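Local structure of ATP-dependent kinase YFH7 (Saccharomyces cerevisiae, 2GA8) at residues Cys26-Gly31 against Lys282-Thr287; Val292-Ile297 against Arg335-His340; Asn339-Ile342 against Asn346-His349. The protein acts as an ATP-dependent kinase that could take part in assembly of the endoplasmic reticulum membrane. All blocks are in the same frame, centred on the assembly; numbering follows the deposited sequence.

In the fold
Following the chain, the first contacting element is strand 25-30, which leads into the loop that probably binds ATP. Interaction 1 joins it, across some 250 residues, to the end of helix 275-285, which passes directly on to strand 290-296, the neighbour of 25-30 in the parallel sheet. Interaction 2 opens only after interaction 1 has closed: it shuts a loop of 37 residues, largely helical, by tying strand 290-296 to helix 335-339. Interaction 3 begins on the segment where interaction 2 ends, sharing Asn339 and His340, and closes a short turn onto the edge strand 347-351. None is nested, and together they join strands 25-30, 290-296 and 347-351 to the helices and loop packed against them.

Interaction 1: residues Cys26-Gly31 against Lys282-Thr287; sequences CVILVG and KTLADT
Strand 25-30, which runs into the presumed ATP-binding loop of this P-loop kinase, packs through Cys26 and Ile28 on Leu284, near the end of helix 275-285. The leucine is shared between the two strand residues, one methyl to each. Its CD2 lies 4.1 Å from Cys26 SG, while its CD1 is 4.0 Å from Ile28 CD1 and equally near Ile28 CG1, as the two branched chains cross obliquely. The backbones come closest at Cys26 and Leu284, whose CA atoms are 7.1 Å apart. With CG anti to the carbonyl carbon (chi1 -62°) and CD1 continuing the extended chain, the leucine fork faces the strand; Ile28 turns CG1 the same way about its own backbone and stretches CD1 out to meet it. All three residues are buried, and 153 Å² is covered between the segments.

Helix 275-285 belongs to a beta-alpha-beta crossover: it links strand 262-267 to strand 290-296, which lie on the two flanks of strand 25-30, and so crosses that middle strand of the parallel sheet. Gly31, directly after the strand, belongs by similarity to the ATP site, and its carbonyl oxygen is hydrogen-bonded by Lys37 NZ. On the side of the helix segment, Leu284 also touches Cys199 of helix 192-206.

Beyond Leu284 the backbone is tied by two bonds. Thr287 OG1 donates to Leu284 O at 2.6 Å, almost in line with the carbonyl (164°), and Thr287 N adds a second bond to the same oxygen at 3.2 Å. At the solvent-facing surface, Lys282 NZ makes a salt bridge of 3.0 Å to the syn lone pair of Asp286 OD2, four residues on.

Interaction 2: residues Val292-Ile297 against Arg335-His340; sequences VYKIDI and RDIDNH
Lys294 NZ is held by two hydrogen bonds, and the shorter crosses to the helix: a salt bridge of 2.8 Å to Asp338 OD1, which it meets on the syn lone pair. The same ammonium donates to Ile295 O at 3.0 Å, approaching from above the carbonyl plane rather than along a lone pair, and makes a long salt bridge to Asp296 OD1, 3.7 Å away. It thus stands between two carboxylates and probably offsets their mutual repulsion. The lysine gets there by a bend: CG is anti to the backbone N (chi1 -164°), the chain kinks at chi2 (-78°) and then runs straight, crossing Asp338 at about a right angle. On the way Lys294 CE passes 4.3 Å from Ile337 CG2. With a leucine here, Asp338 and Asp296 would probably lose their common counter-charge and repel each other. Strand 290-296 lies between strands 25-30 and 347-351 in the parallel sheet, with Lys294 also packed on Ile347 of the latter; helix 335-339 sits beside the sheet, where Ile337 touches Val30 of strand 25-30 and lies close to Ser32, an ATP-site residue by similarity.

Interaction 3: residues Asn339-Ile342 against Asn346-His349; sequences NHLI and NIVH
Ile347 CD1 is the atom on which the close part of this contact turns. It lies 3.6 Å from Ile342 O. Leu341 CG is 4.0 Å from the same Ile347 CD1, so that one methyl end is met by two consecutive residues of the loop. Leu341 and Ile347 reach toward each other tip to tip: the leucine places CG anti to its own amide nitrogen (chi1 -168°), and the isoleucine answers with an extended chain (chi2 176°). Leu271 covers Leu341 and Ile342 further, and Tyr281 of helix 275-285 also packs on Ile342, the buried member of the group.

Toward solvent the packing thins. Leu341 CD2 comes obliquely to the ring of the exposed His349, 4.0 Å from NE2. No hydrogen bond joins the segments; the backbone of Ile342 bonds instead to Leu271, and that of Val348 to Val292 and Lys294 in the sheet. The loop after helix 335-339 thus meets edge strand 347-351 mainly through apolar side chains, with one backbone carbonyl and the His349 ring also taking part, a link that is likely to rest on shape and exclusion of water rather than on directional bonds.

Interaction 1: residues Cys26-Gly31 against Lys282-Thr287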
ATOM      1  N   CYS A  26       8.187  -5.904  -5.358  1.00 11.26           N
ATOM      2  CA  CYS A  26       7.339  -5.431  -4.276  1.00 12.74           C
ATOM      3  C   CYS A  26       7.843  -5.917  -2.935  1.00 11.46           C
ATOM      4  O   CYS A  26       8.441  -6.984  -2.828  1.00 11.51           O
ATOM      5  CB  CYS A  26       5.899  -5.915  -4.468  1.00 13.58           C
ATOM      6  SG  CYS A  26       5.039  -5.171  -5.884  1.00 16.65           S
ATOM      7  N   VAL A  27       7.595  -5.111  -1.914  1.00 12.07           N
ATOM      8  CA  VAL A  27       7.982  -5.462  -0.563  1.00 13.05           C
ATOM      9  C   VAL A  27       6.756  -5.284   0.308  1.00 12.65           C
ATOM     10  O   VAL A  27       6.088  -4.252   0.244  1.00 11.70           O
ATOM     11  CB  VAL A  27       9.093  -4.546  -0.022  1.00 14.02           C
ATOM     12  CG1 VAL A  27       9.429  -4.939   1.420  1.00 15.60           C
ATOM     13  CG2 VAL A  27      10.330  -4.637  -0.910  1.00 15.89           C
ATOM     14  N   ILE A  28       6.439  -6.313   1.082  1.00 12.26           N
ATOM     15  CA  ILE A  28       5.320  -6.257   2.011  1.00 12.66           C
ATOM     16  C   ILE A  28       5.925  -6.128   3.401  1.00 12.84           C
ATOM     17  O   ILE A  28       6.827  -6.884   3.763  1.00 12.66           O
ATOM     18  CB  ILE A  28       4.456  -7.543   1.978  1.00 13.31           C
ATOM     19  CG1 ILE A  28       3.520  -7.516   0.763  1.00 14.33           C
ATOM     20  CG2 ILE A  28       3.632  -7.652   3.277  1.00 13.38           C
ATOM     21  CD1 ILE A  28       2.710  -8.800   0.581  1.00 14.60           C
ATOM     22  N   LEU A  29       5.450  -5.145   4.160  1.00 11.12           N
ATOM     23  CA  LEU A  29       5.924  -4.937   5.519  1.00 11.13           C
ATOM     24  C   LEU A  29       4.682  -4.875   6.403  1.00 10.38           C
ATOM     25  O   LEU A  29       3.871  -3.953   6.285  1.00 12.27           O
ATOM     26  CB  LEU A  29       6.708  -3.625   5.630  1.00 11.82           C
ATOM     27  CG  LEU A  29       7.166  -3.269   7.050  1.00 12.91           C
ATOM     28  CD1 LEU A  29       8.035  -4.392   7.611  1.00 17.37           C
ATOM     29  CD2 LEU A  29       7.939  -1.947   7.024  1.00 17.32           C
ATOM     30  N   VAL A  30       4.532  -5.870   7.269  1.00  9.56           N
ATOM     31  CA  VAL A  30       3.391  -5.941   8.174  1.00 10.78           C
ATOM     32  C   VAL A  30       3.811  -5.793   9.629  1.00 11.09           C
ATOM     33  O   VAL A  30       4.849  -6.304  10.049  1.00 11.66           O
ATOM     34  CB  VAL A  30       2.640  -7.296   8.031  1.00 10.86           C
ATOM     35  CG1 VAL A  30       1.674  -7.495   9.201  1.00 12.02           C
ATOM     36  CG2 VAL A  30       1.875  -7.332   6.716  1.00 12.06           C
ATOM     37  N   GLY A  31       2.982  -5.094  10.391  1.00 11.91           N
ATOM     38  CA  GLY A  31       3.248  -4.909  11.804  1.00 12.19           C
ATOM     39  C   GLY A  31       1.989  -4.372  12.450  1.00 12.67           C
ATOM     40  O   GLY A  31       1.191  -3.709  11.786  1.00 12.68           O
ATOM     41  N   LYS A 282      -0.740 -13.757  -2.439  1.00 20.70           N
ATOM     42  CA  LYS A 282      -0.685 -14.487  -3.693  1.00 20.46           C
ATOM     43  C   LYS A 282      -0.618 -13.560  -4.902  1.00 17.91           C
ATOM     44  O   LYS A 282       0.158 -13.807  -5.818  1.00 18.63           O
ATOM     45  CB  LYS A 282      -1.887 -15.427  -3.831  1.00 22.28           C
ATOM     46  CG  LYS A 282      -1.861 -16.241  -5.112  1.00 24.27           C
ATOM     47  CD  LYS A 282      -2.965 -17.283  -5.147  1.00 26.46           C
ATOM     48  CE  LYS A 282      -2.966 -18.020  -6.478  1.00 25.57           C
ATOM     49  NZ  LYS A 282      -1.651 -18.658  -6.753  1.00 26.86           N
ATOM     50  N   THR A 283      -1.419 -12.498  -4.905  1.00 16.87           N
ATOM     51  CA  THR A 283      -1.411 -11.574  -6.034  1.00 15.62           C
ATOM     52  C   THR A 283      -0.016 -10.986  -6.245  1.00 15.17           C
ATOM     53  O   THR A 283       0.458 -10.904  -7.374  1.00 14.37           O
ATOM     54  CB  THR A 283      -2.445 -10.436  -5.855  1.00 16.10           C
ATOM     55  OG1 THR A 283      -3.772 -10.988  -5.860  1.00 15.86           O
ATOM     56  CG2 THR A 283      -2.337  -9.436  -6.993  1.00 12.91           C
ATOM     57  N   LEU A 284       0.655 -10.600  -5.162  1.00 15.14           N
ATOM     58  CA  LEU A 284       2.000 -10.042  -5.291  1.00 15.14           C
ATOM     59  C   LEU A 284       3.075 -11.130  -5.360  1.00 14.53           C
ATOM     60  O   LEU A 284       4.067 -10.988  -6.074  1.00 14.86           O
ATOM     61  CB  LEU A 284       2.295  -9.086  -4.126  1.00 15.48           C
ATOM     62  CG  LEU A 284       1.381  -7.857  -4.017  1.00 18.92           C
ATOM     63  CD1 LEU A 284       1.833  -6.986  -2.855  1.00 17.21           C
ATOM     64  CD2 LEU A 284       1.421  -7.058  -5.310  1.00 17.48           C
ATOM     65  N   ALA A 285       2.874 -12.221  -4.627  1.00 14.99           N
ATOM     66  CA  ALA A 285       3.844 -13.313  -4.619  1.00 15.08           C
ATOM     67  C   ALA A 285       3.953 -13.960  -5.996  1.00 15.46           C
ATOM     68  O   ALA A 285       5.037 -14.362  -6.417  1.00 16.00           O
ATOM     69  CB  ALA A 285       3.449 -14.359  -3.579  1.00 16.92           C
ATOM     70  N   ASP A 286       2.827 -14.053  -6.696  1.00 15.73           N
ATOM     71  CA  ASP A 286       2.815 -14.664  -8.018  1.00 18.28           C
ATOM     72  C   ASP A 286       3.629 -13.915  -9.071  1.00 17.27           C
ATOM     73  O   ASP A 286       3.833 -14.425 -10.169  1.00 18.59           O
ATOM     74  CB  ASP A 286       1.374 -14.858  -8.504  1.00 19.14           C
ATOM     75  CG  ASP A 286       0.697 -16.054  -7.852  1.00 23.23           C
ATOM     76  OD1 ASP A 286       1.387 -16.832  -7.160  1.00 25.71           O
ATOM     77  OD2 ASP A 286      -0.523 -16.225  -8.037  1.00 24.31           O
ATOM     78  N   THR A 287       4.097 -12.712  -8.749  1.00 17.25           N
ATOM     79  CA  THR A 287       4.912 -11.964  -9.706  1.00 16.22           C
ATOM     80  C   THR A 287       6.313 -12.560  -9.714  1.00 16.95           C
ATOM     81  O   THR A 287       7.065 -12.392 -10.674  1.00 16.33           O
ATOM     82  CB  THR A 287       5.053 -10.470  -9.325  1.00 15.04           C
ATOM     83  OG1 THR A 287       5.697 -10.356  -8.048  1.00 15.10           O
ATOM     84  CG2 THR A 287       3.696  -9.794  -9.275  1.00 15.93           C
TER

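Interaction 2: residues Val292-Ile297 against Arg335-His340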
ATOM      1  N   VAL A 292       8.847 -10.340   1.761  1.00 10.93           N
ATOM      2  CA  VAL A 292       7.849 -10.197   2.816  1.00 11.08           C
ATOM      3  C   VAL A 292       8.476 -10.121   4.206  1.00 12.31           C
ATOM      4  O   VAL A 292       9.255 -10.991   4.588  1.00 12.35           O
ATOM      5  CB  VAL A 292       6.863 -11.383   2.790  1.00 10.87           C
ATOM      6  CG1 VAL A 292       5.783 -11.199   3.854  1.00 12.29           C
ATOM      7  CG2 VAL A 292       6.235 -11.502   1.399  1.00 13.29           C
ATOM      8  N   TYR A 293       8.123  -9.074   4.950  1.00 13.13           N
ATOM      9  CA  TYR A 293       8.633  -8.866   6.304  1.00 13.81           C
ATOM     10  C   TYR A 293       7.488  -8.663   7.279  1.00 15.86           C
ATOM     11  O   TYR A 293       6.502  -7.984   6.978  1.00 14.13           O
ATOM     12  CB  TYR A 293       9.538  -7.637   6.356  1.00 13.38           C
ATOM     13  CG  TYR A 293      10.751  -7.749   5.467  1.00 15.65           C
ATOM     14  CD1 TYR A 293      11.819  -8.577   5.814  1.00 14.41           C
ATOM     15  CD2 TYR A 293      10.812  -7.063   4.257  1.00 14.75           C
ATOM     16  CE1 TYR A 293      12.921  -8.719   4.973  1.00 16.07           C
ATOM     17  CE2 TYR A 293      11.905  -7.199   3.406  1.00 17.60           C
ATOM     18  CZ  TYR A 293      12.954  -8.028   3.768  1.00 17.98           C
ATOM     19  OH  TYR A 293      14.029  -8.169   2.918  1.00 18.03           O
ATOM     20  N   LYS A 294       7.622  -9.262   8.453  1.00 15.15           N
ATOM     21  CA  LYS A 294       6.602  -9.126   9.477  1.00 15.99           C
ATOM     22  C   LYS A 294       7.350  -8.745  10.744  1.00 17.77           C
ATOM     23  O   LYS A 294       8.290  -9.425  11.149  1.00 18.14           O
ATOM     24  CB  LYS A 294       5.851 -10.453   9.648  1.00 18.45           C
ATOM     25  CG  LYS A 294       4.539 -10.344  10.406  1.00 22.10           C
ATOM     26  CD  LYS A 294       4.767 -10.241  11.891  1.00 24.21           C
ATOM     27  CE  LYS A 294       3.448 -10.122  12.636  1.00 24.35           C
ATOM     28  NZ  LYS A 294       3.677 -10.055  14.097  1.00 28.03           N
ATOM     29  N   ILE A 295       6.941  -7.639  11.354  1.00 17.81           N
ATOM     30  CA  ILE A 295       7.591  -7.154  12.561  1.00 18.85           C
ATOM     31  C   ILE A 295       7.088  -7.858  13.814  1.00 19.47           C
ATOM     32  O   ILE A 295       5.886  -7.971  14.028  1.00 18.89           O
ATOM     33  CB  ILE A 295       7.363  -5.631  12.740  1.00 18.19           C
ATOM     34  CG1 ILE A 295       7.876  -4.878  11.509  1.00 18.01           C
ATOM     35  CG2 ILE A 295       8.071  -5.137  14.006  1.00 18.28           C
ATOM     36  CD1 ILE A 295       7.544  -3.388  11.527  1.00 18.60           C
ATOM     37  N   ASP A 296       8.020  -8.350  14.623  1.00 21.60           N
ATOM     38  CA  ASP A 296       7.681  -8.999  15.887  1.00 23.86           C
ATOM     39  C   ASP A 296       7.969  -7.910  16.906  1.00 21.99           C
ATOM     40  O   ASP A 296       9.106  -7.461  17.032  1.00 25.00           O
ATOM     41  CB  ASP A 296       8.577 -10.214  16.139  1.00 25.04           C
ATOM     42  CG  ASP A 296       8.131 -11.442  15.361  1.00 28.02           C
ATOM     43  OD1 ASP A 296       7.131 -11.356  14.614  1.00 29.17           O
ATOM     44  OD2 ASP A 296       8.781 -12.499  15.505  1.00 30.97           O
ATOM     45  N   ILE A 297       6.939  -7.482  17.624  1.00 22.85           N
ATOM     46  CA  ILE A 297       7.076  -6.394  18.582  1.00 23.67           C
ATOM     47  C   ILE A 297       7.561  -6.730  19.985  1.00 23.53           C
ATOM     48  O   ILE A 297       7.498  -7.873  20.438  1.00 24.35           O
ATOM     49  CB  ILE A 297       5.734  -5.638  18.756  1.00 24.29           C
ATOM     50  CG1 ILE A 297       4.715  -6.544  19.454  1.00 24.02           C
ATOM     51  CG2 ILE A 297       5.202  -5.195  17.404  1.00 23.33           C
ATOM     52  CD1 ILE A 297       3.414  -5.850  19.820  1.00 25.47           C
ATOM     53  N   ARG A 335      -2.566  -9.313  18.519  1.00 19.33           N
ATOM     54  CA  ARG A 335      -3.009 -10.702  18.613  1.00 20.45           C
ATOM     55  C   ARG A 335      -3.842 -11.134  17.408  1.00 17.27           C
ATOM     56  O   ARG A 335      -3.716 -12.260  16.936  1.00 16.89           O
ATOM     57  CB  ARG A 335      -3.829 -10.930  19.887  1.00 23.92           C
ATOM     58  CG  ARG A 335      -3.010 -11.015  21.163  1.00 30.86           C
ATOM     59  CD  ARG A 335      -3.884 -11.492  22.320  1.00 35.67           C
ATOM     60  NE  ARG A 335      -3.145 -11.608  23.573  1.00 39.84           N
ATOM     61  CZ  ARG A 335      -3.649 -12.123  24.691  1.00 40.58           C
ATOM     62  NH1 ARG A 335      -4.896 -12.574  24.713  1.00 41.81           N
ATOM     63  NH2 ARG A 335      -2.907 -12.186  25.790  1.00 43.29           N
ATOM     64  N   ASP A 336      -4.705 -10.252  16.921  1.00 17.22           N
ATOM     65  CA  ASP A 336      -5.541 -10.594  15.778  1.00 16.70           C
ATOM     66  C   ASP A 336      -4.687 -10.840  14.535  1.00 16.22           C
ATOM     67  O   ASP A 336      -4.889 -11.822  13.817  1.00 15.29           O
ATOM     68  CB  ASP A 336      -6.556  -9.485  15.513  1.00 19.83           C
ATOM     69  CG  ASP A 336      -7.626  -9.905  14.532  1.00 24.26           C
ATOM     70  OD1 ASP A 336      -8.351 -10.878  14.826  1.00 28.66           O
ATOM     71  OD2 ASP A 336      -7.741  -9.268  13.468  1.00 27.93           O
ATOM     72  N   ILE A 337      -3.727  -9.953  14.287  1.00 14.28           N
ATOM     73  CA  ILE A 337      -2.847 -10.105  13.134  1.00 14.73           C
ATOM     74  C   ILE A 337      -2.063 -11.421  13.208  1.00 14.97           C
ATOM     75  O   ILE A 337      -1.927 -12.122  12.209  1.00 12.60           O
ATOM     76  CB  ILE A 337      -1.864  -8.910  13.029  1.00 13.82           C
ATOM     77  CG1 ILE A 337      -2.619  -7.672  12.528  1.00 13.81           C
ATOM     78  CG2 ILE A 337      -0.713  -9.242  12.082  1.00 13.11           C
ATOM     79  CD1 ILE A 337      -1.837  -6.371  12.688  1.00 15.36           C
ATOM     80  N   ASP A 338      -1.559 -11.762  14.391  1.00 16.02           N
ATOM     81  CA  ASP A 338      -0.801 -13.002  14.549  1.00 17.29           C
ATOM     82  C   ASP A 338      -1.676 -14.238  14.374  1.00 17.74           C
ATOM     83  O   ASP A 338      -1.272 -15.211  13.731  1.00 17.17           O
ATOM     84  CB  ASP A 338      -0.122 -13.061  15.924  1.00 20.75           C
ATOM     85  CG  ASP A 338       1.008 -12.056  16.063  1.00 25.18           C
ATOM     86  OD1 ASP A 338       1.569 -11.630  15.028  1.00 27.22           O
ATOM     87  OD2 ASP A 338       1.346 -11.700  17.211  1.00 28.31           O
ATOM     88  N   ASN A 339      -2.876 -14.202  14.945  1.00 18.31           N
ATOM     89  CA  ASN A 339      -3.785 -15.338  14.847  1.00 18.23           C
ATOM     90  C   ASN A 339      -4.229 -15.573  13.411  1.00 18.39           C
ATOM     91  O   ASN A 339      -4.547 -16.697  13.026  1.00 17.18           O
ATOM     92  CB  ASN A 339      -5.021 -15.125  15.726  1.00 20.77           C
ATOM     93  CG  ASN A 339      -4.689 -15.075  17.207  1.00 24.54           C
ATOM     94  OD1 ASN A 339      -3.687 -15.635  17.649  1.00 27.56           O
ATOM     95  ND2 ASN A 339      -5.544 -14.418  17.986  1.00 26.47           N
ATOM     96  N   HIS A 340      -4.236 -14.507  12.617  1.00 16.26           N
ATOM     97  CA  HIS A 340      -4.667 -14.599  11.229  1.00 14.92           C
ATOM     98  C   HIS A 340      -3.551 -14.485  10.196  1.00 14.57           C
ATOM     99  O   HIS A 340      -3.811 -14.255   9.015  1.00 14.21           O
ATOM    100  CB  HIS A 340      -5.734 -13.535  10.978  1.00 15.14           C
ATOM    101  CG  HIS A 340      -7.040 -13.841  11.638  1.00 15.34           C
ATOM    102  ND1 HIS A 340      -7.968 -14.695  11.084  1.00 16.48           N
ATOM    103  CD2 HIS A 340      -7.552 -13.449  12.828  1.00 18.54           C
ATOM    104  CE1 HIS A 340      -8.997 -14.814  11.902  1.00 18.00           C
ATOM    105  NE2 HIS A 340      -8.769 -14.069  12.969  1.00 18.61           N
TER

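Interaction 3: residues Asn339-Ile342 against Asn346-His349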
ATOM      1  N   ASN A 339      -2.876 -14.202  14.945  1.00 18.31           N
ATOM      2  CA  ASN A 339      -3.785 -15.338  14.847  1.00 18.23           C
ATOM      3  C   ASN A 339      -4.229 -15.573  13.411  1.00 18.39           C
ATOM      4  O   ASN A 339      -4.547 -16.697  13.026  1.00 17.18           O
ATOM      5  CB  ASN A 339      -5.021 -15.125  15.726  1.00 20.77           C
ATOM      6  CG  ASN A 339      -4.689 -15.075  17.207  1.00 24.54           C
ATOM      7  OD1 ASN A 339      -3.687 -15.635  17.649  1.00 27.56           O
ATOM      8  ND2 ASN A 339      -5.544 -14.418  17.986  1.00 26.47           N
ATOM      9  N   HIS A 340      -4.236 -14.507  12.617  1.00 16.26           N
ATOM     10  CA  HIS A 340      -4.667 -14.599  11.229  1.00 14.92           C
ATOM     11  C   HIS A 340      -3.551 -14.485  10.196  1.00 14.57           C
ATOM     12  O   HIS A 340      -3.811 -14.255   9.015  1.00 14.21           O
ATOM     13  CB  HIS A 340      -5.734 -13.535  10.978  1.00 15.14           C
ATOM     14  CG  HIS A 340      -7.040 -13.841  11.638  1.00 15.34           C
ATOM     15  ND1 HIS A 340      -7.968 -14.695  11.084  1.00 16.48           N
ATOM     16  CD2 HIS A 340      -7.552 -13.449  12.828  1.00 18.54           C
ATOM     17  CE1 HIS A 340      -8.997 -14.814  11.902  1.00 18.00           C
ATOM     18  NE2 HIS A 340      -8.769 -14.069  12.969  1.00 18.61           N
ATOM     19  N   LEU A 341      -2.309 -14.663  10.634  1.00 15.70           N
ATOM     20  CA  LEU A 341      -1.177 -14.575   9.717  1.00 15.23           C
ATOM     21  C   LEU A 341      -1.242 -15.729   8.716  1.00 17.95           C
ATOM     22  O   LEU A 341      -1.319 -16.893   9.111  1.00 16.64           O
ATOM     23  CB  LEU A 341       0.140 -14.629  10.501  1.00 15.13           C
ATOM     24  CG  LEU A 341       1.392 -14.265   9.700  1.00 16.90           C
ATOM     25  CD1 LEU A 341       1.311 -12.798   9.289  1.00 18.62           C
ATOM     26  CD2 LEU A 341       2.645 -14.514  10.533  1.00 18.67           C
ATOM     27  N   ILE A 342      -1.225 -15.414   7.420  1.00 18.37           N
ATOM     28  CA  ILE A 342      -1.294 -16.466   6.410  1.00 21.01           C
ATOM     29  C   ILE A 342      -0.129 -17.434   6.545  1.00 22.69           C
ATOM     30  O   ILE A 342       1.000 -17.031   6.834  1.00 21.48           O
ATOM     31  CB  ILE A 342      -1.306 -15.896   4.974  1.00 22.15           C
ATOM     32  CG1 ILE A 342      -0.085 -15.009   4.747  1.00 21.57           C
ATOM     33  CG2 ILE A 342      -2.590 -15.128   4.737  1.00 20.39           C
ATOM     34  CD1 ILE A 342       0.047 -14.531   3.321  1.00 25.70           C
ATOM     35  N   ASN A 346       7.643 -17.866   3.177  1.00 38.57           N
ATOM     36  CA  ASN A 346       8.560 -16.769   2.879  1.00 36.84           C
ATOM     37  C   ASN A 346       8.438 -15.516   3.740  1.00 33.29           C
ATOM     38  O   ASN A 346       8.988 -14.475   3.391  1.00 31.65           O
ATOM     39  CB  ASN A 346       8.442 -16.384   1.401  1.00 39.74           C
ATOM     40  CG  ASN A 346       9.028 -17.435   0.474  1.00 43.53           C
ATOM     41  OD1 ASN A 346       8.907 -17.338  -0.749  1.00 45.83           O
ATOM     42  ND2 ASN A 346       9.675 -18.443   1.051  1.00 43.87           N
ATOM     43  N   ILE A 347       7.728 -15.601   4.860  1.00 29.43           N
ATOM     44  CA  ILE A 347       7.591 -14.436   5.730  1.00 26.61           C
ATOM     45  C   ILE A 347       8.820 -14.308   6.626  1.00 26.07           C
ATOM     46  O   ILE A 347       9.072 -15.163   7.476  1.00 25.43           O
ATOM     47  CB  ILE A 347       6.339 -14.533   6.626  1.00 25.43           C
ATOM     48  CG1 ILE A 347       5.091 -14.678   5.760  1.00 26.05           C
ATOM     49  CG2 ILE A 347       6.223 -13.281   7.492  1.00 23.86           C
ATOM     50  CD1 ILE A 347       3.822 -14.869   6.555  1.00 25.68           C
ATOM     51  N   VAL A 348       9.587 -13.242   6.424  1.00 23.93           N
ATOM     52  CA  VAL A 348      10.785 -12.999   7.217  1.00 22.59           C
ATOM     53  C   VAL A 348      10.426 -12.139   8.424  1.00 22.01           C
ATOM     54  O   VAL A 348      10.094 -10.962   8.280  1.00 19.64           O
ATOM     55  CB  VAL A 348      11.871 -12.279   6.379  1.00 22.34           C
ATOM     56  CG1 VAL A 348      13.104 -12.015   7.229  1.00 21.39           C
ATOM     57  CG2 VAL A 348      12.233 -13.125   5.166  1.00 22.39           C
ATOM     58  N   HIS A 349      10.483 -12.736   9.612  1.00 21.71           N
ATOM     59  CA  HIS A 349      10.158 -12.013  10.840  1.00 22.25           C
ATOM     60  C   HIS A 349      11.329 -11.151  11.284  1.00 21.70           C
ATOM     61  O   HIS A 349      12.457 -11.626  11.400  1.00 23.16           O
ATOM     62  CB  HIS A 349       9.785 -12.985  11.968  1.00 21.86           C
ATOM     63  CG  HIS A 349       8.426 -13.596  11.822  1.00 21.39           C
ATOM     64  ND1 HIS A 349       8.121 -14.521  10.847  1.00 22.85           N
ATOM     65  CD2 HIS A 349       7.288 -13.415  12.535  1.00 20.99           C
ATOM     66  CE1 HIS A 349       6.857 -14.884  10.966  1.00 22.18           C
ATOM     67  NE2 HIS A 349       6.329 -14.227  11.983  1.00 22.91           N
TER